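Local coordinates for germination protein (Bacillus megaterium, PDB 6O59) that probably takes part in sensing nutrient germinants, as the N-terminal domain of the A subunit of the GerK3 spore germinant receptor, at residues N13-T21 / W98-M106; I86-D96 / N118-Q126. All coordinates share one frame; numbering follows the deposited sequence.

Contact 1 of 2, residues N13-T21 / W98-M106; sequences NLTLIKEKT and WNDLLSSLM
Trp98 reaches from helix 98-106 into a hole lined by Asn13, Leu16, Ile17 and Lys20, a knob-into-hole fit in which the knob is an indole. A wide, flat ring suits the place because the two short helical segments stay 12.0 Å apart at closest approach, inclined at 65°, and the indole is long enough to bridge that gap. Leu16 CD1 approaches the six-membered ring obliquely, 3.6 Å from CZ2, and Ile17 CG1 comes up to CZ3 at the ring edge. Lys20 covers a face instead. Its chain runs extended across to Trp98 as far as chi3 (179°), which carries CE over the five-membered ring, 4.2 Å from the centroid; the bend at chi4 (-68°) then sets NZ above the same ring in a cation-pi contact. A lysine thus serves twice, its methylenes packing against Trp98 and Leu102 while the charge stays at a partly exposed margin. Ile17 CG1 also lies 4.3 Å from Leu101 CD2, and CG2 is more loosely near Leu105 CD2. Farther along, Thr21 sets CG2 4.0 Å from Leu102 CD2, its hydroxyl being turned back to Ile17 O, 2.7 Å from OG1. The helix pair lies on the five-stranded antiparallel sheet: Ile17 and Leu105 rest on strand 110-114, Leu105 also on 40-47, and Leu14 on 27-34 and 40-47.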
loop_
_atom_site.group_PDB
_atom_site.type_symbol
_atom_site.label_atom_id
_atom_site.label_comp_id
_atom_site.label_asym_id
_atom_site.label_seq_id
_atom_site.Cartn_x
_atom_site.Cartn_y
_atom_site.Cartn_z
ATOM N N ASN A 13 -12.136 13.298 0.682
ATOM C CA ASN A 13 -12.031 11.848 0.828
ATOM C C ASN A 13 -10.636 11.386 0.513
ATOM O O ASN A 13 -10.129 10.493 1.193
ATOM C CB ASN A 13 -13.041 11.138 -0.052
ATOM C CG ASN A 13 -14.442 11.247 0.477
ATOM O OD1 ASN A 13 -14.706 11.053 1.672
ATOM N ND2 ASN A 13 -15.376 11.573 -0.399
ATOM N N LEU A 14 -9.992 12.015 -0.479
ATOM C CA LEU A 14 -8.635 11.646 -0.871
ATOM C C LEU A 14 -7.632 12.094 0.191
ATOM O O LEU A 14 -6.793 11.291 0.591
ATOM C CB LEU A 14 -8.265 12.188 -2.274
ATOM C CG LEU A 14 -9.107 11.662 -3.456
ATOM C CD1 LEU A 14 -8.622 12.224 -4.761
ATOM C CD2 LEU A 14 -9.125 10.120 -3.530
ATOM N N THR A 15 -7.762 13.326 0.709
ATOM C CA THR A 15 -6.851 13.806 1.753
ATOM C C THR A 15 -6.894 12.888 2.976
ATOM O O THR A 15 -5.833 12.544 3.500
ATOM C CB THR A 15 -7.155 15.248 2.149
ATOM O OG1 THR A 15 -8.556 15.370 2.292
ATOM C CG2 THR A 15 -6.656 16.254 1.126
ATOM N N LEU A 16 -8.120 12.435 3.370
ATOM C CA LEU A 16 -8.378 11.557 4.511
ATOM C C LEU A 16 -7.827 10.147 4.291
ATOM O O LEU A 16 -7.341 9.563 5.257
ATOM C CB LEU A 16 -9.875 11.516 4.868
ATOM C CG LEU A 16 -10.396 12.721 5.711
ATOM C CD1 LEU A 16 -11.886 12.818 5.657
ATOM C CD2 LEU A 16 -9.959 12.642 7.166
ATOM N N ILE A 17 -7.872 9.603 3.049
ATOM C CA ILE A 17 -7.292 8.281 2.757
ATOM C C ILE A 17 -5.774 8.362 2.991
ATOM O O ILE A 17 -5.229 7.590 3.779
ATOM C CB ILE A 17 -7.627 7.785 1.321
ATOM C CG1 ILE A 17 -9.128 7.465 1.174
ATOM C CG2 ILE A 17 -6.745 6.571 0.925
ATOM C CD1 ILE A 17 -9.597 7.438 -0.261
ATOM N N LYS A 18 -5.121 9.346 2.353
ATOM C CA LYS A 18 -3.688 9.612 2.479
ATOM C C LYS A 18 -3.284 9.707 3.968
ATOM O O LYS A 18 -2.273 9.136 4.383
ATOM C CB LYS A 18 -3.314 10.902 1.725
ATOM C CG LYS A 18 -3.518 10.829 0.210
ATOM C CD LYS A 18 -2.884 12.019 -0.504
ATOM C CE LYS A 18 -3.600 12.395 -1.784
ATOM N NZ LYS A 18 -4.779 13.276 -1.533
ATOM N N GLU A 19 -4.119 10.389 4.760
ATOM C CA GLU A 19 -3.975 10.610 6.188
ATOM C C GLU A 19 -4.023 9.271 6.950
ATOM O O GLU A 19 -3.107 8.951 7.720
ATOM C CB GLU A 19 -5.133 11.517 6.625
ATOM C CG GLU A 19 -4.899 12.416 7.817
ATOM C CD GLU A 19 -6.169 13.138 8.232
ATOM O OE1 GLU A 19 -6.554 14.117 7.548
ATOM O OE2 GLU A 19 -6.792 12.709 9.231
ATOM N N LYS A 20 -5.079 8.481 6.686
ATOM C CA LYS A 20 -5.393 7.232 7.362
ATOM C C LYS A 20 -4.465 6.086 7.000
ATOM O O LYS A 20 -4.179 5.248 7.863
ATOM C CB LYS A 20 -6.853 6.858 7.102
ATOM C CG LYS A 20 -7.794 7.753 7.924
ATOM C CD LYS A 20 -9.242 7.743 7.460
ATOM C CE LYS A 20 -10.112 8.627 8.322
ATOM N NZ LYS A 20 -10.283 8.095 9.703
ATOM N N THR A 21 -3.976 6.062 5.751
ATOM C CA THR A 21 -3.067 5.026 5.237
ATOM C C THR A 21 -1.576 5.461 5.320
ATOM O O THR A 21 -0.712 4.788 4.775
ATOM C CB THR A 21 -3.457 4.673 3.809
ATOM O OG1 THR A 21 -3.289 5.839 2.988
ATOM C CG2 THR A 21 -4.882 4.090 3.700
ATOM N N TRP A 98 -15.872 4.994 6.906
ATOM C CA TRP A 98 -14.423 4.775 6.763
ATOM C C TRP A 98 -13.966 3.334 7.015
ATOM O O TRP A 98 -13.109 2.853 6.264
ATOM C CB TRP A 98 -13.617 5.750 7.634
ATOM C CG TRP A 98 -13.685 7.133 7.068
ATOM C CD1 TRP A 98 -14.478 8.151 7.506
ATOM C CD2 TRP A 98 -13.130 7.567 5.816
ATOM N NE1 TRP A 98 -14.384 9.225 6.654
ATOM C CE2 TRP A 98 -13.564 8.895 5.605
ATOM C CE3 TRP A 98 -12.272 6.975 4.869
ATOM C CZ2 TRP A 98 -13.173 9.641 4.490
ATOM C CZ3 TRP A 98 -11.888 7.713 3.763
ATOM C CH2 TRP A 98 -12.336 9.030 3.582
ATOM N N ASN A 99 -14.536 2.645 8.030
ATOM C CA ASN A 99 -14.159 1.278 8.376
ATOM C C ASN A 99 -14.321 0.336 7.176
ATOM O O ASN A 99 -13.353 -0.346 6.798
ATOM C CB ASN A 99 -14.964 0.778 9.567
ATOM C CG ASN A 99 -14.126 0.057 10.588
ATOM O OD1 ASN A 99 -13.695 -1.093 10.381
ATOM N ND2 ASN A 99 -13.875 0.725 11.715
ATOM N N ASP A 100 -15.528 0.350 6.552
ATOM C CA ASP A 100 -15.891 -0.465 5.389
ATOM C C ASP A 100 -15.042 -0.130 4.169
ATOM O O ASP A 100 -14.596 -1.041 3.460
ATOM C CB ASP A 100 -17.378 -0.286 5.061
ATOM C CG ASP A 100 -18.329 -0.951 6.030
ATOM O OD1 ASP A 100 -17.853 -1.722 6.902
ATOM O OD2 ASP A 100 -19.554 -0.714 5.912
ATOM N N LEU A 101 -14.821 1.173 3.931
ATOM C CA LEU A 101 -14.001 1.664 2.823
ATOM C C LEU A 101 -12.581 1.135 2.961
ATOM O O LEU A 101 -12.072 0.487 2.043
ATOM C CB LEU A 101 -14.003 3.215 2.788
ATOM C CG LEU A 101 -13.210 3.889 1.664
ATOM C CD1 LEU A 101 -13.951 5.079 1.135
ATOM C CD2 LEU A 101 -11.841 4.335 2.133
ATOM N N LEU A 102 -11.955 1.407 4.116
ATOM C CA LEU A 102 -10.570 1.049 4.366
ATOM C C LEU A 102 -10.333 -0.455 4.325
ATOM O O LEU A 102 -9.357 -0.874 3.708
ATOM C CB LEU A 102 -10.064 1.653 5.679
ATOM C CG LEU A 102 -9.801 3.162 5.645
ATOM C CD1 LEU A 102 -9.504 3.697 7.032
ATOM C CD2 LEU A 102 -8.703 3.528 4.654
ATOM N N SER A 103 -11.240 -1.258 4.883
ATOM C CA SER A 103 -11.083 -2.711 4.878
ATOM C C SER A 103 -11.151 -3.269 3.460
ATOM O O SER A 103 -10.384 -4.181 3.146
ATOM C CB SER A 103 -12.119 -3.388 5.769
ATOM O OG SER A 103 -13.292 -3.666 5.026
ATOM N N SER A 104 -12.033 -2.717 2.601
ATOM C CA SER A 104 -12.169 -3.182 1.219
ATOM C C SER A 104 -10.892 -2.826 0.408
ATOM O O SER A 104 -10.370 -3.660 -0.352
ATOM C CB SER A 104 -13.438 -2.626 0.584
ATOM O OG SER A 104 -13.197 -1.663 -0.426
ATOM N N LEU A 105 -10.361 -1.609 0.635
ATOM C CA LEU A 105 -9.131 -1.146 0.012
ATOM C C LEU A 105 -7.966 -2.090 0.378
ATOM O O LEU A 105 -7.260 -2.547 -0.521
ATOM C CB LEU A 105 -8.841 0.303 0.468
ATOM C CG LEU A 105 -7.537 0.956 -0.020
ATOM C CD1 LEU A 105 -7.645 1.366 -1.460
ATOM C CD2 LEU A 105 -7.224 2.166 0.795
ATOM N N MET A 106 -7.814 -2.421 1.684
ATOM C CA MET A 106 -6.733 -3.275 2.202
ATOM C C MET A 106 -6.868 -4.721 1.728
ATOM O O MET A 106 -5.875 -5.446 1.681
ATOM C CB MET A 106 -6.652 -3.235 3.743
ATOM C CG MET A 106 -6.423 -1.825 4.375
ATOM S SD MET A 106 -5.546 -0.549 3.408
ATOM C CE MET A 106 -3.920 -1.050 3.625
#

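Contact 2 of 2, residues I86-D96 / N118-Q126; sequences IVTMGNVSFAD and NRVLSVSTQ
Phe94 and Leu121 face each other as a non-hydrogen-bonded pair of two antiparallel strands, and their side chains lean together on the side of the sheet covered by helix 78-86. The Phe94 ring crosses Leu121 at a slant, with CE1 3.8 Å from Leu121 CB. On the same side, Val92 meets Leu121 at about a right angle, CG1 lying 4.0 Å from Leu121 CG, so the leucine is flanked by a ring and a branched methyl pair. Leu121 CG stands anti to the backbone N (chi1 175°), which directs its branch between these two neighbours. Val123 continues the row: its CG2 packs 3.7 Å from Ile86 CG2, the two side chains crossing nearly perpendicularly, and also lies against Gly90 CA, where the lack of a side chain lets the chain pass close to the valine. Beta-branched Val92 and Val123 suit the extended backbone of their strands.

The other side carries Asn91, Ser93, Ala95, Val120, Ser122 and Ser124. Ser93 OG approaches Ser122 CB, while Ser122 OG has its partner in Ser104 of helix 98-106. Six backbone hydrogen bonds join the strands in three reciprocal pairs. Those of Ala95 and Val120 are the straightest, with Val120 N 2.7 Å from Ala95 O at 177°, whereas Asn91 N to Ser124 O bends to 150°. The chemistry therefore divides the work: main-chain bonds set the register of edge strand 91-95 on 120-124, while hydrophobic packing on one side and a mixed face with serines and an alanine on the other fit the sheet to its helices.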
loop_
_atom_site.group_PDB
_atom_site.type_symbol
_atom_site.label_atom_id
_atom_site.label_comp_id
_atom_site.label_asym_id
_atom_site.label_seq_id
_atom_site.Cartn_x
_atom_site.Cartn_y
_atom_site.Cartn_z
ATOM N N ILE A 86 -19.714 -1.897 -14.385
ATOM C CA ILE A 86 -18.658 -2.467 -13.545
ATOM C C ILE A 86 -19.063 -3.860 -12.970
ATOM O O ILE A 86 -18.182 -4.714 -12.800
ATOM C CB ILE A 86 -18.208 -1.449 -12.444
ATOM C CG1 ILE A 86 -17.519 -0.220 -13.133
ATOM C CG2 ILE A 86 -17.277 -2.101 -11.405
ATOM C CD1 ILE A 86 -16.585 0.675 -12.282
ATOM N N VAL A 87 -20.373 -4.115 -12.743
ATOM C CA VAL A 87 -20.846 -5.413 -12.236
ATOM C C VAL A 87 -20.470 -6.561 -13.212
ATOM O O VAL A 87 -20.299 -7.695 -12.765
ATOM C CB VAL A 87 -22.350 -5.442 -11.883
ATOM C CG1 VAL A 87 -22.666 -4.520 -10.717
ATOM C CG2 VAL A 87 -23.228 -5.133 -13.085
ATOM N N THR A 88 -20.300 -6.254 -14.518
ATOM C CA THR A 88 -19.906 -7.230 -15.547
ATOM C C THR A 88 -18.405 -7.522 -15.482
ATOM O O THR A 88 -17.922 -8.459 -16.128
ATOM C CB THR A 88 -20.248 -6.723 -16.979
ATOM O OG1 THR A 88 -19.302 -5.739 -17.414
ATOM C CG2 THR A 88 -21.634 -6.206 -17.111
ATOM N N MET A 89 -17.666 -6.688 -14.738
ATOM C CA MET A 89 -16.213 -6.742 -14.658
ATOM C C MET A 89 -15.668 -7.193 -13.316
ATOM O O MET A 89 -14.473 -7.465 -13.231
ATOM C CB MET A 89 -15.655 -5.351 -14.972
ATOM C CG MET A 89 -16.000 -4.899 -16.370
ATOM S SD MET A 89 -15.185 -3.373 -16.808
ATOM C CE MET A 89 -16.527 -2.287 -16.695
ATOM N N GLY A 90 -16.521 -7.256 -12.295
ATOM C CA GLY A 90 -16.156 -7.640 -10.936
ATOM C C GLY A 90 -17.326 -7.516 -9.983
ATOM O O GLY A 90 -18.373 -6.954 -10.340
ATOM N N ASN A 91 -17.160 -8.051 -8.764
ATOM C CA ASN A 91 -18.189 -8.063 -7.731
ATOM C C ASN A 91 -18.215 -6.725 -7.008
ATOM O O ASN A 91 -17.247 -6.344 -6.323
ATOM C CB ASN A 91 -17.965 -9.232 -6.796
ATOM C CG ASN A 91 -18.069 -10.540 -7.536
ATOM O OD1 ASN A 91 -18.736 -10.638 -8.580
ATOM N ND2 ASN A 91 -17.405 -11.568 -7.022
ATOM N N VAL A 92 -19.331 -5.990 -7.222
ATOM C CA VAL A 92 -19.512 -4.631 -6.750
ATOM C C VAL A 92 -20.224 -4.567 -5.409
ATOM O O VAL A 92 -21.234 -5.233 -5.180
ATOM C CB VAL A 92 -20.218 -3.780 -7.825
ATOM C CG1 VAL A 92 -20.848 -2.501 -7.250
ATOM C CG2 VAL A 92 -19.259 -3.450 -8.954
ATOM N N SER A 93 -19.685 -3.740 -4.531
ATOM C CA SER A 93 -20.255 -3.460 -3.227
ATOM C C SER A 93 -20.189 -1.929 -3.021
ATOM O O SER A 93 -19.601 -1.229 -3.852
ATOM C CB SER A 93 -19.528 -4.254 -2.140
ATOM O OG SER A 93 -18.669 -3.423 -1.382
ATOM N N PHE A 94 -20.823 -1.407 -1.968
ATOM C CA PHE A 94 -20.781 0.031 -1.704
ATOM C C PHE A 94 -20.415 0.297 -0.251
ATOM O O PHE A 94 -20.890 -0.415 0.634
ATOM C CB PHE A 94 -22.118 0.689 -2.054
ATOM C CG PHE A 94 -22.393 0.798 -3.532
ATOM C CD1 PHE A 94 -21.913 1.872 -4.270
ATOM C CD2 PHE A 94 -23.159 -0.159 -4.187
ATOM C CE1 PHE A 94 -22.187 1.982 -5.639
ATOM C CE2 PHE A 94 -23.427 -0.051 -5.561
ATOM C CZ PHE A 94 -22.944 1.022 -6.275
ATOM N N ALA A 95 -19.545 1.294 -0.010
ATOM C CA ALA A 95 -19.105 1.696 1.335
ATOM C C ALA A 95 -19.588 3.129 1.635
ATOM O O ALA A 95 -19.477 3.985 0.755
ATOM C CB ALA A 95 -17.587 1.603 1.441
ATOM N N ASP A 96 -20.126 3.387 2.856
ATOM C CA ASP A 96 -20.648 4.712 3.258
ATOM C C ASP A 96 -20.095 5.184 4.639
ATOM O O ASP A 96 -20.635 6.113 5.251
ATOM C CB ASP A 96 -22.195 4.716 3.258
ATOM C CG ASP A 96 -22.853 3.882 4.340
ATOM O OD1 ASP A 96 -22.262 2.848 4.745
ATOM O OD2 ASP A 96 -23.963 4.251 4.777
ATOM N N ASN A 118 -20.404 10.894 -1.911
ATOM C CA ASN A 118 -20.277 10.516 -0.470
ATOM C C ASN A 118 -20.547 9.024 -0.201
ATOM O O ASN A 118 -20.567 8.640 0.971
ATOM C CB ASN A 118 -20.855 11.560 0.494
ATOM C CG ASN A 118 -22.054 11.092 1.286
ATOM O OD1 ASN A 118 -22.739 10.154 0.905
ATOM N ND2 ASN A 118 -22.321 11.755 2.396
ATOM N N ARG A 119 -20.763 8.229 -1.252
ATOM C CA ARG A 119 -20.870 6.750 -1.173
ATOM C C ARG A 119 -19.733 6.254 -2.062
ATOM O O ARG A 119 -19.526 6.851 -3.131
ATOM C CB ARG A 119 -22.260 6.208 -1.536
ATOM C CG ARG A 119 -23.413 6.544 -0.593
ATOM C CD ARG A 119 -24.841 6.043 -0.796
ATOM N NE ARG A 119 -25.806 6.540 0.187
ATOM C CZ ARG A 119 -27.123 6.335 0.154
ATOM N NH1 ARG A 119 -27.661 5.637 -0.829
ATOM N NH2 ARG A 119 -27.901 6.833 1.099
ATOM N N VAL A 120 -18.980 5.257 -1.613
ATOM C CA VAL A 120 -17.829 4.797 -2.437
ATOM C C VAL A 120 -18.158 3.423 -3.000
ATOM O O VAL A 120 -18.724 2.617 -2.270
ATOM C CB VAL A 120 -16.537 4.800 -1.608
ATOM C CG1 VAL A 120 -15.432 3.999 -2.257
ATOM C CG2 VAL A 120 -16.073 6.217 -1.348
ATOM N N LEU A 121 -17.841 3.204 -4.270
ATOM C CA LEU A 121 -18.082 1.891 -4.902
ATOM C C LEU A 121 -16.817 1.042 -4.818
ATOM O O LEU A 121 -15.755 1.545 -5.148
ATOM C CB LEU A 121 -18.477 2.123 -6.361
ATOM C CG LEU A 121 -18.651 0.861 -7.194
ATOM C CD1 LEU A 121 -19.399 1.172 -8.468
ATOM C CD2 LEU A 121 -17.307 0.247 -7.517
ATOM N N SER A 122 -16.966 -0.186 -4.330
ATOM C CA SER A 122 -15.892 -1.190 -4.263
ATOM C C SER A 122 -16.080 -2.302 -5.297
ATOM O O SER A 122 -17.175 -2.858 -5.417
ATOM C CB SER A 122 -15.823 -1.819 -2.869
ATOM O OG SER A 122 -15.435 -0.907 -1.852
ATOM N N VAL A 123 -15.010 -2.670 -5.993
ATOM C CA VAL A 123 -15.095 -3.762 -6.960
ATOM C C VAL A 123 -13.962 -4.767 -6.679
ATOM O O VAL A 123 -12.826 -4.363 -6.429
ATOM C CB VAL A 123 -15.146 -3.281 -8.442
ATOM C CG1 VAL A 123 -14.027 -2.299 -8.792
ATOM C CG2 VAL A 123 -15.203 -4.445 -9.419
ATOM N N SER A 124 -14.303 -6.068 -6.680
ATOM C CA SER A 124 -13.376 -7.165 -6.451
ATOM C C SER A 124 -13.144 -7.988 -7.728
ATOM O O SER A 124 -14.105 -8.333 -8.409
ATOM C CB SER A 124 -13.908 -8.064 -5.343
ATOM O OG SER A 124 -12.975 -9.093 -5.050
ATOM N N THR A 125 -11.874 -8.343 -8.017
ATOM C CA THR A 125 -11.470 -9.153 -9.182
ATOM C C THR A 125 -11.011 -10.597 -8.745
ATOM O O THR A 125 -10.794 -11.461 -9.611
ATOM C CB THR A 125 -10.409 -8.405 -10.016
ATOM O OG1 THR A 125 -10.900 -7.092 -10.324
ATOM C CG2 THR A 125 -10.093 -9.116 -11.334
ATOM N N GLN A 126 -10.932 -10.874 -7.416
ATOM C CA GLN A 126 -10.575 -12.206 -6.889
ATOM C C GLN A 126 -11.861 -13.017 -6.466
ATOM O O GLN A 126 -12.975 -12.462 -6.463
ATOM C CB GLN A 126 -9.537 -12.109 -5.730
ATOM C CG GLN A 126 -10.009 -11.441 -4.412
ATOM C CD GLN A 126 -9.268 -11.879 -3.145
ATOM O OE1 GLN A 126 -9.572 -11.417 -2.033
ATOM N NE2 GLN A 126 -8.293 -12.781 -3.262
#

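How the contacts relate
Both contacts involve the first of two five-stranded sheets in the chain: contact 2 pairs two of its strands, contact 1 joins two helices packed on it, and strand 91-95 leads directly into helix 98-106. Contact 1 is buried and made almost wholly by side chains, without cross-segment hydrogen bonds, and has a lysine at its margin; contact 2 lies farther out, at the edge of the sheet, partly buried and held chiefly by main-chain hydrogen bonds. They meet where helix 98-106 packs on strands 91-95 and 120-124: Leu101 CD1 comes 3.5 Å from Val120 CG2, Leu101 N lies against Ala95 CB, and Ser104 OG and Ser122 OG probably share a hydrogen bond, a polar link beside the apolar packing of Leu101.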